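Local atomic coordinates of beta-fructofuranosidase (Bifidobacterium adolescentis, PDB entry 6NOB), a protein that probably hydrolyses terminal beta-fructofuranoside residues, as in sucrose, in the manner of glycoside hydrolase family 32 enzymes. Residues A[28-41]-A[58-72]. Sequence-based numbering, arbitrary orientation.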
loop_
_atom_site.group_PDB
_atom_site.type_symbol
_atom_site.label_atom_id
_atom_site.label_comp_id
_atom_site.label_asym_id
_atom_site.label_seq_id
_atom_site.Cartn_x
_atom_site.Cartn_y
_atom_site.Cartn_z
ATOM N N ASN A 28 -38.367 -2.725 0.250
ATOM C CA ASN A 28 -37.795 -1.823 -0.742
ATOM C C ASN A 28 -36.714 -0.943 -0.124
ATOM O O ASN A 28 -36.938 -0.291 0.900
ATOM C CB ASN A 28 -38.891 -0.953 -1.356
ATOM C CG ASN A 28 -39.386 -1.489 -2.683
ATOM O OD1 ASN A 28 -38.649 -2.152 -3.410
ATOM N ND2 ASN A 28 -40.642 -1.205 -3.005
ATOM N N ALA A 29 -35.543 -0.925 -0.755
ATOM C CA ALA A 29 -34.449 -0.034 -0.390
ATOM C C ALA A 29 -34.325 1.027 -1.476
ATOM O O ALA A 29 -33.994 0.709 -2.624
ATOM C CB ALA A 29 -33.141 -0.806 -0.223
ATOM N N VAL A 30 -34.598 2.282 -1.115
ATOM C CA VAL A 30 -34.759 3.358 -2.085
ATOM C C VAL A 30 -33.872 4.540 -1.719
ATOM O O VAL A 30 -33.635 4.832 -0.542
ATOM C CB VAL A 30 -36.237 3.810 -2.182
ATOM C CG1 VAL A 30 -36.445 4.743 -3.364
ATOM C CG2 VAL A 30 -37.155 2.609 -2.299
ATOM N N VAL A 31 -33.377 5.218 -2.752
ATOM C CA VAL A 31 -32.746 6.526 -2.634
ATOM C C VAL A 31 -33.480 7.481 -3.561
ATOM O O VAL A 31 -33.751 7.148 -4.720
ATOM C CB VAL A 31 -31.245 6.487 -2.983
ATOM C CG1 VAL A 31 -30.593 7.813 -2.627
ATOM C CG2 VAL A 31 -30.562 5.334 -2.271
ATOM N N THR A 32 -33.807 8.665 -3.053
ATOM C CA THR A 32 -34.476 9.677 -3.852
ATOM C C THR A 32 -33.765 11.013 -3.699
ATOM O O THR A 32 -33.055 11.258 -2.720
ATOM C CB THR A 32 -35.954 9.822 -3.467
ATOM O OG1 THR A 32 -36.070 9.948 -2.044
ATOM C CG2 THR A 32 -36.744 8.610 -3.935
ATOM N N VAL A 33 -33.953 11.868 -4.702
ATOM C CA VAL A 33 -33.423 13.225 -4.712
ATOM C C VAL A 33 -34.567 14.173 -5.035
ATOM O O VAL A 33 -35.392 13.888 -5.910
ATOM C CB VAL A 33 -32.273 13.393 -5.731
ATOM C CG1 VAL A 33 -31.533 14.701 -5.491
ATOM C CG2 VAL A 33 -31.311 12.214 -5.658
ATOM N N ALA A 34 -34.622 15.296 -4.321
ATOM C CA ALA A 34 -35.645 16.310 -4.524
ATOM C C ALA A 34 -34.994 17.685 -4.578
ATOM O O ALA A 34 -33.953 17.918 -3.957
ATOM C CB ALA A 34 -36.702 16.272 -3.414
ATOM N N ASP A 35 -35.613 18.599 -5.323
ATOM C CA ASP A 35 -35.045 19.931 -5.500
ATOM C C ASP A 35 -35.354 20.796 -4.276
ATOM O O ASP A 35 -35.864 20.318 -3.258
ATOM C CB ASP A 35 -35.530 20.548 -6.816
ATOM C CG ASP A 35 -36.991 20.994 -6.778
ATOM O OD1 ASP A 35 -37.692 20.780 -5.767
ATOM O OD2 ASP A 35 -37.442 21.576 -7.788
ATOM N N GLY A 36 -35.049 22.093 -4.374
ATOM C CA GLY A 36 -35.198 22.975 -3.229
ATOM C C GLY A 36 -36.625 23.100 -2.732
ATOM O O GLY A 36 -36.852 23.306 -1.537
ATOM N N ASN A 37 -37.599 22.977 -3.628
ATOM C CA ASN A 37 -39.004 23.108 -3.261
ATOM C C ASN A 37 -39.670 21.774 -2.953
ATOM O O ASN A 37 -40.885 21.743 -2.735
ATOM C CB ASN A 37 -39.778 23.816 -4.377
ATOM C CG ASN A 37 -39.199 25.171 -4.717
ATOM O OD1 ASN A 37 -38.907 25.461 -5.876
ATOM N ND2 ASN A 37 -39.031 26.012 -3.704
ATOM N N GLY A 38 -38.913 20.681 -2.925
ATOM C CA GLY A 38 -39.470 19.373 -2.664
ATOM C C GLY A 38 -39.901 18.601 -3.891
ATOM O O GLY A 38 -40.442 17.498 -3.749
ATOM N N VAL A 39 -39.684 19.141 -5.089
ATOM C CA VAL A 39 -40.050 18.430 -6.307
ATOM C C VAL A 39 -39.059 17.300 -6.547
ATOM O O VAL A 39 -37.838 17.503 -6.496
ATOM C CB VAL A 39 -40.103 19.395 -7.501
ATOM C CG1 VAL A 39 -40.742 18.719 -8.704
ATOM C CG2 VAL A 39 -40.861 20.660 -7.127
ATOM N N ALA A 40 -39.579 16.105 -6.811
ATOM C CA ALA A 40 -38.729 14.933 -6.976
ATOM C C ALA A 40 -37.836 15.079 -8.201
ATOM O O ALA A 40 -38.289 15.492 -9.272
ATOM C CB ALA A 40 -39.587 13.673 -7.095
ATOM N N ILE A 41 -36.561 14.740 -8.032
ATOM C CA ILE A 41 -35.590 14.766 -9.118
ATOM C C ILE A 41 -35.262 13.361 -9.608
ATOM O O ILE A 41 -35.168 13.128 -10.813
ATOM C CB ILE A 41 -34.309 15.507 -8.676
ATOM C CG1 ILE A 41 -34.608 16.969 -8.343
ATOM C CG2 ILE A 41 -33.234 15.420 -9.750
ATOM C CD1 ILE A 41 -33.378 17.748 -7.921
ATOM N N ALA A 58 -27.829 11.157 -11.343
ATOM C CA ALA A 58 -27.665 12.459 -11.972
ATOM C C ALA A 58 -28.312 13.537 -11.113
ATOM O O ALA A 58 -29.456 13.391 -10.669
ATOM C CB ALA A 58 -28.281 12.454 -13.370
ATOM N N VAL A 59 -27.574 14.616 -10.869
ATOM C CA VAL A 59 -28.066 15.741 -10.078
ATOM C C VAL A 59 -27.832 17.024 -10.865
ATOM O O VAL A 59 -26.862 17.110 -11.631
ATOM C CB VAL A 59 -27.387 15.798 -8.699
ATOM C CG1 VAL A 59 -27.733 14.559 -7.882
ATOM C CG2 VAL A 59 -25.876 15.935 -8.851
ATOM N N PRO A 60 -28.688 18.033 -10.728
ATOM C CA PRO A 60 -28.470 19.289 -11.449
ATOM C C PRO A 60 -27.375 20.131 -10.815
ATOM O O PRO A 60 -27.183 20.141 -9.597
ATOM C CB PRO A 60 -29.828 19.994 -11.341
ATOM C CG PRO A 60 -30.398 19.479 -10.067
ATOM C CD PRO A 60 -29.960 18.039 -9.984
ATOM N N GLN A 61 -26.662 20.858 -11.672
ATOM C CA GLN A 61 -25.597 21.736 -11.212
ATOM C C GLN A 61 -26.171 22.941 -10.470
ATOM O O GLN A 61 -27.324 23.331 -10.658
ATOM C CB GLN A 61 -24.750 22.219 -12.389
ATOM C CG GLN A 61 -23.894 21.150 -13.036
ATOM C CD GLN A 61 -23.236 21.646 -14.305
ATOM O OE1 GLN A 61 -23.914 22.090 -15.234
ATOM N NE2 GLN A 61 -21.911 21.576 -14.356
ATOM N N LYS A 62 -25.335 23.527 -9.613
ATOM C CA LYS A 62 -25.624 24.796 -8.941
ATOM C C LYS A 62 -26.959 24.755 -8.197
ATOM O O LYS A 62 -27.752 25.699 -8.238
ATOM C CB LYS A 62 -25.598 25.954 -9.939
ATOM C CG LYS A 62 -24.254 26.153 -10.609
ATOM C CD LYS A 62 -24.356 27.126 -11.775
ATOM N N SER A 63 -27.197 23.652 -7.489
ATOM C CA SER A 63 -28.481 23.432 -6.842
ATOM C C SER A 63 -28.285 22.819 -5.466
ATOM O O SER A 63 -27.329 22.079 -5.225
ATOM C CB SER A 63 -29.383 22.520 -7.677
ATOM O OG SER A 63 -29.250 22.783 -9.061
ATOM N N THR A 64 -29.215 23.131 -4.572
ATOM C CA THR A 64 -29.307 22.492 -3.266
ATOM C C THR A 64 -30.398 21.431 -3.347
ATOM O O THR A 64 -31.576 21.755 -3.531
ATOM C CB THR A 64 -29.610 23.511 -2.171
ATOM O OG1 THR A 64 -28.613 24.542 -2.186
ATOM C CG2 THR A 64 -29.612 22.836 -0.807
ATOM N N VAL A 65 -30.003 20.165 -3.220
ATOM C CA VAL A 65 -30.917 19.042 -3.347
ATOM C C VAL A 65 -30.975 18.291 -2.024
ATOM O O VAL A 65 -30.066 18.364 -1.193
ATOM C CB VAL A 65 -30.511 18.090 -4.491
ATOM C CG1 VAL A 65 -30.489 18.830 -5.817
ATOM C CG2 VAL A 65 -29.156 17.463 -4.204
ATOM N N THR A 66 -32.068 17.556 -1.839
ATOM C CA THR A 66 -32.306 16.756 -0.646
ATOM C C THR A 66 -32.207 15.284 -1.020
ATOM O O THR A 66 -32.921 14.820 -1.915
ATOM C CB THR A 66 -33.679 17.064 -0.046
ATOM O OG1 THR A 66 -33.696 18.408 0.451
ATOM C CG2 THR A 66 -33.998 16.100 1.085
ATOM N N VAL A 67 -31.323 14.557 -0.342
ATOM C CA VAL A 67 -31.104 13.137 -0.590
ATOM C C VAL A 67 -31.755 12.351 0.538
ATOM O O VAL A 67 -31.505 12.623 1.719
ATOM C CB VAL A 67 -29.605 12.807 -0.701
ATOM C CG1 VAL A 67 -29.412 11.376 -1.182
ATOM C CG2 VAL A 67 -28.911 13.793 -1.631
ATOM N N ALA A 68 -32.589 11.377 0.176
ATOM C CA ALA A 68 -33.368 10.617 1.141
ATOM C C ALA A 68 -33.094 9.133 0.964
ATOM O O ALA A 68 -33.123 8.623 -0.162
ATOM C CB ALA A 68 -34.866 10.900 0.987
ATOM N N ALA A 69 -32.834 8.446 2.073
ATOM C CA ALA A 69 -32.619 7.007 2.084
ATOM C C ALA A 69 -33.698 6.336 2.920
ATOM O O ALA A 69 -34.131 6.875 3.942
ATOM C CB ALA A 69 -31.239 6.656 2.642
ATOM N N SER A 70 -34.133 5.158 2.480
ATOM C CA SER A 70 -35.084 4.359 3.239
ATOM C C SER A 70 -34.854 2.898 2.891
ATOM O O SER A 70 -34.769 2.545 1.712
ATOM C CB SER A 70 -36.531 4.766 2.938
ATOM O OG SER A 70 -37.420 4.316 3.950
ATOM N N GLY A 71 -34.751 2.060 3.916
ATOM C CA GLY A 71 -34.437 0.664 3.724
ATOM C C GLY A 71 -32.979 0.376 3.456
ATOM O O GLY A 71 -32.633 -0.780 3.184
ATOM N N LEU A 72 -32.117 1.387 3.514
ATOM C CA LEU A 72 -30.692 1.192 3.306
ATOM C C LEU A 72 -29.932 2.221 4.130
ATOM O O LEU A 72 -30.519 3.120 4.735
ATOM C CB LEU A 72 -30.323 1.285 1.820
ATOM C CG LEU A 72 -30.751 2.530 1.037
ATOM C CD1 LEU A 72 -29.755 3.670 1.194
ATOM C CD2 LEU A 72 -30.939 2.185 -0.430
#
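The peptide groups of V30, T32 and A34 join those of S70, A68 and T66 along the facing edges of two antiparallel strands; one face of this ribbon carries V31, V33, V67 and A69, the other V30, T32, A34, T66, A68 and S70. Six backbone hydrogen bonds link the edges in reciprocal pairs, from V30 N to S70 O at 2.8 Å to the longer S70 N to V30 O at 3.1 Å. On the face shared with V33 and V67, V31 forks: CG1, anti to the backbone N (chi1 -171°), meets V67 CG1 at 4.0 Å, while CG2 crosses L72 at about a right angle, 3.7 Å from its CD2. Replacing V31 with an alanine would probably leave L72 CD2 and V67 CG1 without these partners and open a gap beside F55 and I57 of the facing sheet. Further along, V33 CG1 lies obliquely against V65 CB (3.7 Å). Near the turn, I41 CD1 touches V65 CG1 at 3.7 Å and the CD of P60 at 4.0 Å. On the other face T32 OG1 stands 3.4 Å from A68 CB. The type I turn from D35 to G38 returns the chain from strand 30-34 to strand 40-45; D35 OD1 accepts V39 N from above its carboxylate plane. At the far end, G71 has positive phi, and a CB there would clash with N28 O. Strand 64-70 sits between strands 5-10 and 30-34 in one sheet of a small N-terminal beta sandwich: directional backbone bonds set the register, and the buried face of V31, V33, V67 and A69 supplies apolar packing against strands 16-23 and 52-58, while V30 joins alanines and hydroxyl-bearing residues on the partly exposed other face.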